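Long-range contacts in protein Dok-7 (Mus musculus, PDB 3ML4), which activates the receptor tyrosine kinase MuSK through dimerization, inducing its autophosphorylation and promoting acetylcholine receptor clustering in myotubes and neuromuscular synapse formation, and binds phosphoinositides through its PH domain: residues L28-P33 and L40-Y45; C67-A72 and A103-I108; G131-H136 and L144-P149. All blocks are in the same frame, centred on the assembly; numbering follows the deposited sequence.

Contact 1 of 3, residues L28-P33 and L40-Y45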
loop_
_atom_site.group_PDB
_atom_site.type_symbol
_atom_site.label_atom_id
_atom_site.label_comp_id
_atom_site.label_asym_id
_atom_site.label_seq_id
_atom_site.Cartn_x
_atom_site.Cartn_y
_atom_site.Cartn_z
ATOM N N LEU B 28 -1.595 14.416 19.275
ATOM C CA LEU B 28 -1.081 13.862 18.021
ATOM C C LEU B 28 -2.086 12.951 17.351
ATOM O O LEU B 28 -2.664 12.069 17.988
ATOM C CB LEU B 28 0.234 13.105 18.257
ATOM C CG LEU B 28 0.974 12.513 17.050
ATOM C CD1 LEU B 28 1.595 13.598 16.176
ATOM C CD2 LEU B 28 2.041 11.542 17.511
ATOM N N VAL B 29 -2.284 13.181 16.058
ATOM C CA VAL B 29 -3.141 12.338 15.229
ATOM C C VAL B 29 -2.289 11.587 14.202
ATOM O O VAL B 29 -1.567 12.202 13.407
ATOM C CB VAL B 29 -4.247 13.175 14.518
ATOM C CG1 VAL B 29 -4.889 12.401 13.367
ATOM C CG2 VAL B 29 -5.304 13.622 15.514
ATOM N N LEU B 30 -2.369 10.259 14.234
ATOM C CA LEU B 30 -1.726 9.428 13.220
ATOM C C LEU B 30 -2.757 8.746 12.353
ATOM O O LEU B 30 -3.699 8.129 12.858
ATOM C CB LEU B 30 -0.802 8.383 13.852
ATOM C CG LEU B 30 0.542 8.890 14.377
ATOM C CD1 LEU B 30 1.314 7.759 15.030
ATOM C CD2 LEU B 30 1.381 9.559 13.272
ATOM N N ARG B 31 -2.577 8.875 11.042
ATOM C CA ARG B 31 -3.424 8.183 10.071
ATOM C C ARG B 31 -2.674 7.870 8.781
ATOM O O ARG B 31 -1.722 8.565 8.420
ATOM C CB ARG B 31 -4.713 8.974 9.786
ATOM C CG ARG B 31 -4.590 10.208 8.885
ATOM C CD ARG B 31 -5.994 10.729 8.613
ATOM N NE ARG B 31 -6.109 11.796 7.620
ATOM C CZ ARG B 31 -6.208 11.598 6.307
ATOM N NH1 ARG B 31 -6.151 10.372 5.807
ATOM N NH2 ARG B 31 -6.343 12.632 5.486
ATOM N N LYS B 32 -3.107 6.808 8.107
ATOM C CA LYS B 32 -2.604 6.462 6.781
ATOM C C LYS B 32 -3.146 7.468 5.765
ATOM O O LYS B 32 -4.354 7.704 5.727
ATOM C CB LYS B 32 -3.036 5.042 6.407
ATOM C CG LYS B 32 -2.345 3.945 7.211
ATOM C CD LYS B 32 -3.110 2.625 7.161
ATOM C CE LYS B 32 -2.683 1.735 5.993
ATOM N NZ LYS B 32 -3.268 2.156 4.693
ATOM N N PRO B 33 -2.251 8.079 4.955
ATOM C CA PRO B 33 -2.618 9.063 3.922
ATOM C C PRO B 33 -3.549 8.488 2.861
ATOM O O PRO B 33 -4.343 9.221 2.272
ATOM C CB PRO B 33 -1.270 9.424 3.278
ATOM C CG PRO B 33 -0.249 9.063 4.294
ATOM C CD PRO B 33 -0.792 7.858 4.996
ATOM N N LEU B 40 2.742 7.211 7.015
ATOM C CA LEU B 40 1.913 7.754 8.068
ATOM C C LEU B 40 1.873 9.274 7.989
ATOM O O LEU B 40 2.909 9.931 7.869
ATOM C CB LEU B 40 2.405 7.302 9.442
ATOM C CG LEU B 40 1.989 5.907 9.914
ATOM C CD1 LEU B 40 2.784 5.525 11.155
ATOM C CD2 LEU B 40 0.481 5.828 10.178
ATOM N N LEU B 41 0.662 9.818 8.032
ATOM C CA LEU B 41 0.469 11.251 8.161
ATOM C C LEU B 41 0.409 11.617 9.636
ATOM O O LEU B 41 -0.399 11.075 10.397
ATOM C CB LEU B 41 -0.804 11.703 7.436
ATOM C CG LEU B 41 -1.144 13.199 7.397
ATOM C CD1 LEU B 41 -0.118 13.996 6.610
ATOM C CD2 LEU B 41 -2.534 13.411 6.820
HETATM N N MSE B 42 1.292 12.524 10.032
HETATM C CA MSE B 42 1.299 13.060 11.381
HETATM C C MSE B 42 0.518 14.363 11.376
HETATM O O MSE B 42 0.825 15.271 10.602
HETATM C CB MSE B 42 2.730 13.317 11.860
HETATM C CG MSE B 42 3.696 12.159 11.657
HETATM SE SE MSE B 42 5.283 12.308 12.796
HETATM C CE MSE B 42 4.453 11.846 14.504
ATOM N N LEU B 43 -0.503 14.442 12.222
ATOM C CA LEU B 43 -1.263 15.676 12.392
ATOM C C LEU B 43 -1.168 16.143 13.839
ATOM O O LEU B 43 -1.671 15.480 14.745
ATOM C CB LEU B 43 -2.724 15.492 11.959
ATOM C CG LEU B 43 -3.010 15.140 10.489
ATOM C CD1 LEU B 43 -4.504 14.935 10.271
ATOM C CD2 LEU B 43 -2.466 16.185 9.515
ATOM N N VAL B 44 -0.507 17.280 14.042
ATOM C CA VAL B 44 -0.256 17.805 15.386
ATOM C C VAL B 44 -1.115 19.023 15.712
ATOM O O VAL B 44 -1.115 20.020 14.987
ATOM C CB VAL B 44 1.232 18.182 15.591
ATOM C CG1 VAL B 44 1.511 18.468 17.056
ATOM C CG2 VAL B 44 2.141 17.077 15.092
ATOM N N TYR B 45 -1.836 18.925 16.821
ATOM C CA TYR B 45 -2.621 20.030 17.355
ATOM C C TYR B 45 -2.025 20.455 18.695
ATOM O O TYR B 45 -1.312 19.672 19.334
ATOM C CB TYR B 45 -4.078 19.601 17.533
ATOM C CG TYR B 45 -4.710 18.986 16.297
ATOM C CD1 TYR B 45 -4.523 17.636 15.996
ATOM C CD2 TYR B 45 -5.504 19.748 15.437
ATOM C CE1 TYR B 45 -5.100 17.062 14.870
ATOM C CE2 TYR B 45 -6.091 19.180 14.304
ATOM C CZ TYR B 45 -5.883 17.834 14.030
ATOM O OH TYR B 45 -6.449 17.251 12.920
#
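Two flat groups border this antiparallel hairpin of the PH-domain sheet. The R31 guanidinium has L41 CD2 over one face, 4.0 Å from R31 NE and displaced toward the rim, while the Y45 ring receives V29 at its edge, with V29 CG2 3.5 Å from Y45 CE1. V29, R31, L41 and L43 share one face of the sheet. From there the R31 side chain runs alongside L41, extended from CG to NE, and ends in a salt bridge of NH2 with E7; the bound MuSK peptide also packs against R31, P33, L41 and L43, and V204 of the second subunit against R31.

The opposite face carries L28, L30, M42 and V44. M42, a selenomethionine, has CG anti to the carbonyl carbon (chi1 -49°) and a chain bent at chi3, which brings CE to 3.7 Å from L28 CD1. The same L28 methyl meets V44 CG2, while L30 lies beside M42, both pointing the same way. W104 and I108 of helix 98-112 pack on this face, against L28, L30 and L40.

The strands run 161° apart in direction. V29 and L43 exchange two backbone hydrogen bonds, as do R31 and L41. Of the latter two, L41 N to R31 O is the shorter at 2.7 Å, with a C=O...N angle of 168°; R31 N to L41 O measures 3.2 Å.

Contact 2 of 3, residues C67-A72 and A103-I108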
loop_
_atom_site.group_PDB
_atom_site.type_symbol
_atom_site.label_atom_id
_atom_site.label_comp_id
_atom_site.label_asym_id
_atom_site.label_seq_id
_atom_site.Cartn_x
_atom_site.Cartn_y
_atom_site.Cartn_z
ATOM N N CYS B 67 10.549 1.739 8.174
ATOM C CA CYS B 67 11.234 0.437 8.189
ATOM C C CYS B 67 10.776 -0.497 9.305
ATOM O O CYS B 67 11.004 -1.710 9.235
ATOM C CB CYS B 67 12.729 0.634 8.385
ATOM S SG CYS B 67 13.498 1.633 7.163
ATOM N N GLY B 68 10.180 0.074 10.350
ATOM C CA GLY B 68 9.754 -0.707 11.499
ATOM C C GLY B 68 9.394 0.113 12.715
ATOM O O GLY B 68 9.616 1.322 12.758
ATOM N N LEU B 69 8.820 -0.569 13.702
ATOM C CA LEU B 69 8.483 0.028 14.985
ATOM C C LEU B 69 9.181 -0.694 16.124
ATOM O O LEU B 69 9.425 -1.896 16.051
ATOM C CB LEU B 69 6.974 0.004 15.200
ATOM C CG LEU B 69 6.229 1.222 14.661
ATOM C CD1 LEU B 69 5.796 1.008 13.221
ATOM C CD2 LEU B 69 5.028 1.492 15.531
ATOM N N GLU B 70 9.481 0.048 17.184
ATOM C CA GLU B 70 10.207 -0.480 18.337
ATOM C C GLU B 70 9.883 0.389 19.561
ATOM O O GLU B 70 10.288 1.552 19.614
ATOM C CB GLU B 70 11.714 -0.516 18.020
ATOM C CG GLU B 70 12.667 -0.561 19.203
ATOM C CD GLU B 70 13.091 -1.951 19.592
ATOM O OE1 GLU B 70 13.808 -2.593 18.804
ATOM O OE2 GLU B 70 12.726 -2.394 20.700
ATOM N N PRO B 71 9.110 -0.157 20.521
ATOM C CA PRO B 71 8.730 0.512 21.768
ATOM C C PRO B 71 9.681 0.279 22.938
ATOM O O PRO B 71 10.477 -0.650 22.907
ATOM C CB PRO B 71 7.381 -0.128 22.092
ATOM C CG PRO B 71 7.504 -1.529 21.560
ATOM C CD PRO B 71 8.489 -1.490 20.413
ATOM N N ALA B 72 9.579 1.135 23.953
ATOM C CA ALA B 72 10.293 1.006 25.243
ATOM C C ALA B 72 11.819 1.078 25.150
ATOM O O ALA B 72 12.535 0.275 25.759
ATOM C CB ALA B 72 9.833 -0.242 26.022
ATOM N N ALA B 103 -0.394 -0.024 23.188
ATOM C CA ALA B 103 -1.597 0.160 22.387
ATOM C C ALA B 103 -1.242 0.794 21.044
ATOM O O ALA B 103 -1.653 0.300 19.995
ATOM C CB ALA B 103 -2.620 1.014 23.137
ATOM N N TRP B 104 -0.453 1.867 21.084
ATOM C CA TRP B 104 0.016 2.534 19.870
ATOM C C TRP B 104 0.868 1.611 18.983
ATOM O O TRP B 104 0.646 1.530 17.772
ATOM C CB TRP B 104 0.758 3.832 20.214
ATOM C CG TRP B 104 -0.157 5.004 20.443
ATOM C CD1 TRP B 104 -1.216 5.063 21.306
ATOM C CD2 TRP B 104 -0.094 6.288 19.802
ATOM N NE1 TRP B 104 -1.817 6.296 21.240
ATOM C CE2 TRP B 104 -1.148 7.070 20.328
ATOM C CE3 TRP B 104 0.749 6.855 18.837
ATOM C CZ2 TRP B 104 -1.386 8.388 19.916
ATOM C CZ3 TRP B 104 0.513 8.173 18.433
ATOM C CH2 TRP B 104 -0.547 8.919 18.970
ATOM N N ASP B 105 1.816 0.901 19.595
ATOM C CA ASP B 105 2.659 -0.051 18.870
ATOM C C ASP B 105 1.840 -1.149 18.181
ATOM O O ASP B 105 2.078 -1.457 17.010
ATOM C CB ASP B 105 3.697 -0.687 19.800
ATOM C CG ASP B 105 4.600 -1.662 19.074
ATOM O OD1 ASP B 105 5.631 -1.228 18.524
ATOM O OD2 ASP B 105 4.276 -2.862 19.047
ATOM N N THR B 106 0.887 -1.730 18.914
ATOM C CA THR B 106 0.047 -2.809 18.392
ATOM C C THR B 106 -0.883 -2.322 17.272
ATOM O O THR B 106 -1.041 -3.004 16.253
ATOM C CB THR B 106 -0.787 -3.472 19.517
ATOM O OG1 THR B 106 0.062 -3.770 20.632
ATOM C CG2 THR B 106 -1.450 -4.759 19.032
ATOM N N ARG B 107 -1.482 -1.147 17.460
ATOM C CA ARG B 107 -2.411 -0.581 16.479
ATOM C C ARG B 107 -1.688 -0.171 15.192
ATOM O O ARG B 107 -2.124 -0.529 14.094
ATOM C CB ARG B 107 -3.199 0.594 17.093
ATOM C CG ARG B 107 -4.368 1.151 16.254
ATOM C CD ARG B 107 -5.589 0.229 16.213
ATOM N NE ARG B 107 -5.561 -0.611 15.021
ATOM C CZ ARG B 107 -6.208 -0.341 13.887
ATOM N NH1 ARG B 107 -6.975 0.739 13.785
ATOM N NH2 ARG B 107 -6.098 -1.167 12.854
ATOM N N ILE B 108 -0.576 0.556 15.335
ATOM C CA ILE B 108 0.234 0.995 14.188
ATOM C C ILE B 108 0.805 -0.181 13.386
ATOM O O ILE B 108 0.758 -0.169 12.157
ATOM C CB ILE B 108 1.362 1.968 14.609
ATOM C CG1 ILE B 108 0.770 3.241 15.234
ATOM C CG2 ILE B 108 2.244 2.325 13.414
ATOM C CD1 ILE B 108 1.783 4.154 15.918
#
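The C-terminal helix of the PH fold packs here on its beta sheet, helix 98-112 lying against the last part of strand 59-71. The two short segments run nearly antiparallel at 162°, their axes 9.0 Å apart, and no hydrogen bond joins them: the contact is made by side chains. L69 and I108 form its apolar half. They cross at about a right angle, and both leucine methyls meet the same branch, I108 CG2, with L69 CD2 at 3.6 Å and CD1 at 3.8 Å. With chi1 at -61°, I108 CG2 lies opposite the backbone N and beside the carbonyl carbon, the branch that meets L69. L82 of the neighbouring strand 81-86 touches L69, P71, D105 and I108.

The second half sets a carboxylate against a proline ring. D105 has CG anti to the backbone N (chi1 -179°), and its OD1 approaches the ring, 3.6 Å from P71 CG. OD1 is also salt-bridged to R109, so the proline packs beside an already paired charge. An alanine in place of P71 would remove CG and CD, the ring atoms nearest the carboxylate, and would probably open a gap beside D105. A classic beta bulge at C67 and G68, both facing I85, lies earlier in the strand. The closest approach between the segments is P71 CD to D105 OD1, at 3.4 Å.

Contact 3 of 3, residues G131-H136 and L144-P149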
loop_
_atom_site.group_PDB
_atom_site.type_symbol
_atom_site.label_atom_id
_atom_site.label_comp_id
_atom_site.label_asym_id
_atom_site.label_seq_id
_atom_site.Cartn_x
_atom_site.Cartn_y
_atom_site.Cartn_z
ATOM N N GLY B 131 27.081 -7.200 17.168
ATOM C CA GLY B 131 26.493 -6.895 18.475
ATOM C C GLY B 131 24.974 -6.881 18.455
ATOM O O GLY B 131 24.370 -7.085 17.397
ATOM N N PRO B 132 24.339 -6.627 19.623
ATOM C CA PRO B 132 22.878 -6.531 19.698
ATOM C C PRO B 132 22.292 -5.575 18.657
ATOM O O PRO B 132 22.866 -4.516 18.374
ATOM C CB PRO B 132 22.638 -5.991 21.109
ATOM C CG PRO B 132 23.797 -6.503 21.889
ATOM C CD PRO B 132 24.961 -6.418 20.943
ATOM N N ALA B 133 21.164 -5.973 18.085
ATOM C CA ALA B 133 20.463 -5.188 17.077
ATOM C C ALA B 133 19.051 -5.716 16.996
ATOM O O ALA B 133 18.731 -6.736 17.600
ATOM C CB ALA B 133 21.139 -5.326 15.736
ATOM N N THR B 134 18.201 -5.031 16.245
ATOM C CA THR B 134 16.844 -5.521 16.046
ATOM C C THR B 134 16.539 -5.659 14.560
ATOM O O THR B 134 16.727 -4.719 13.795
ATOM C CB THR B 134 15.800 -4.652 16.800
ATOM O OG1 THR B 134 14.484 -4.972 16.340
ATOM C CG2 THR B 134 16.056 -3.179 16.570
ATOM N N LEU B 135 16.104 -6.849 14.153
ATOM C CA LEU B 135 15.751 -7.092 12.755
ATOM C C LEU B 135 14.295 -6.728 12.507
ATOM O O LEU B 135 13.406 -7.212 13.210
ATOM C CB LEU B 135 16.001 -8.555 12.365
ATOM C CG LEU B 135 15.755 -8.899 10.889
ATOM C CD1 LEU B 135 16.897 -8.419 9.994
ATOM C CD2 LEU B 135 15.535 -10.391 10.713
ATOM N N HIS B 136 14.056 -5.877 11.511
ATOM C CA HIS B 136 12.692 -5.469 11.157
ATOM C C HIS B 136 12.272 -5.941 9.773
ATOM O O HIS B 136 12.983 -5.734 8.789
ATOM C CB HIS B 136 12.535 -3.949 11.230
ATOM C CG HIS B 136 12.740 -3.383 12.598
ATOM N ND1 HIS B 136 11.696 -3.115 13.455
ATOM C CD2 HIS B 136 13.868 -3.033 13.258
ATOM C CE1 HIS B 136 12.171 -2.625 14.585
ATOM N NE2 HIS B 136 13.487 -2.564 14.492
ATOM N N LEU B 144 17.972 -3.963 9.313
ATOM C CA LEU B 144 18.588 -4.121 10.622
ATOM C C LEU B 144 18.745 -2.750 11.263
ATOM O O LEU B 144 19.101 -1.789 10.584
ATOM C CB LEU B 144 19.938 -4.849 10.516
ATOM C CG LEU B 144 19.892 -6.364 10.746
ATOM C CD1 LEU B 144 21.167 -7.045 10.269
ATOM C CD2 LEU B 144 19.633 -6.698 12.214
ATOM N N ALA B 145 18.471 -2.659 12.559
ATOM C CA ALA B 145 18.505 -1.369 13.256
ATOM C C ALA B 145 19.215 -1.436 14.602
ATOM O O ALA B 145 19.101 -2.423 15.329
ATOM C CB ALA B 145 17.092 -0.802 13.416
ATOM N N ARG B 146 19.934 -0.362 14.917
ATOM C CA ARG B 146 20.787 -0.277 16.100
ATOM C C ARG B 146 20.640 1.054 16.800
ATOM O O ARG B 146 20.256 2.057 16.187
ATOM C CB ARG B 146 22.254 -0.374 15.695
ATOM C CG ARG B 146 22.880 -1.718 15.849
ATOM C CD ARG B 146 24.364 -1.620 15.548
ATOM N NE ARG B 146 25.118 -1.149 16.704
ATOM C CZ ARG B 146 25.659 -1.946 17.618
ATOM N NH1 ARG B 146 25.535 -3.264 17.515
ATOM N NH2 ARG B 146 26.324 -1.423 18.636
ATOM N N ASP B 147 21.009 1.049 18.080
ATOM C CA ASP B 147 21.151 2.252 18.904
ATOM C C ASP B 147 19.829 2.940 19.240
ATOM O O ASP B 147 18.753 2.543 18.782
ATOM C CB ASP B 147 22.128 3.273 18.283
ATOM C CG ASP B 147 23.394 2.634 17.724
ATOM O OD1 ASP B 147 23.764 1.522 18.159
ATOM O OD2 ASP B 147 24.025 3.255 16.840
ATOM N N ILE B 148 19.935 3.957 20.084
ATOM C CA ILE B 148 18.843 4.861 20.366
ATOM C C ILE B 148 19.403 6.251 20.103
ATOM O O ILE B 148 20.448 6.593 20.653
ATOM C CB ILE B 148 18.336 4.719 21.816
ATOM C CG1 ILE B 148 17.817 3.295 22.060
ATOM C CG2 ILE B 148 17.236 5.737 22.093
ATOM C CD1 ILE B 148 17.864 2.838 23.515
ATOM N N PRO B 149 18.754 7.030 19.213
ATOM C CA PRO B 149 17.581 6.621 18.424
ATOM C C PRO B 149 17.984 5.675 17.289
ATOM O O PRO B 149 19.045 5.858 16.700
ATOM C CB PRO B 149 17.044 7.950 17.870
ATOM C CG PRO B 149 18.230 8.847 17.806
ATOM C CD PRO B 149 19.175 8.412 18.910
HETATM O O HOH W 1 24.486 -4.715 15.380
#
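Strands 133-136 and 144-146 run antiparallel at 148°, their axes 4.8 Å apart, and T134 and A145 form a hydrogen-bonded pair: T134 N gives a nearly straight bond to A145 O (2.9 Å, 169° at the hydrogen), whereas A145 N, bonded to T134 O, is tilted from the carbonyl plane.

On one face, L135 and L144 cross obliquely, with L135 CD1 3.7 Å from L144 CG. The other face carries T134 and A145. T134 CG2 occupies the position between backbone N and carbonyl carbon, since OG1 is anti to the N (chi1 167°), and rests 3.4 Å from A145 O. The H136 ring comes up to A145 as well, its CD2 3.9 Å from A145 CB.

Beyond the paired residues R146 reaches back over the other segment, its chain bent at chi3. R146 NH1 donates to a water at 2.8 Å, at the guanidinium edge and in its plane; the same water lies 3.1 Å from G131 O, where other acceptors compete for its protons. R146 NE is salt-bridged to E129 and also to D147, the latter through a weak hydrogen bond to D147 OD1 at 3.3 Å.

This hairpin belongs to the IRS-type PTB sheet. Strand 115-122 flanks it beside 133-138 and strand 151-157 beside 141-146, where M153 packs on A133, L144 and R146, while E70 of strand 59-71 meets T134 and H136.

In the fold
The three contacts follow one another in series along the chain, each closing before the next opens. Contacts 1 and 2, with centres about 15 Å apart, both lie in the PH range: strands 40-45 and 59-71 are sheet neighbours, and L30 CD1 meets W104 CZ3 at 3.5 Å, so helix 98-112 joins both. Contact 3 lies in the PTB range, its centre also about 15 Å from that of contact 2, and the two touch where G68 CA comes 3.7 Å from H136 ND1. Contacts 1 and 3 do not touch, their nearest atoms about 13 Å apart. Contact 2 therefore lies at the PH-PTB boundary, evidence that the two domains pack directly together.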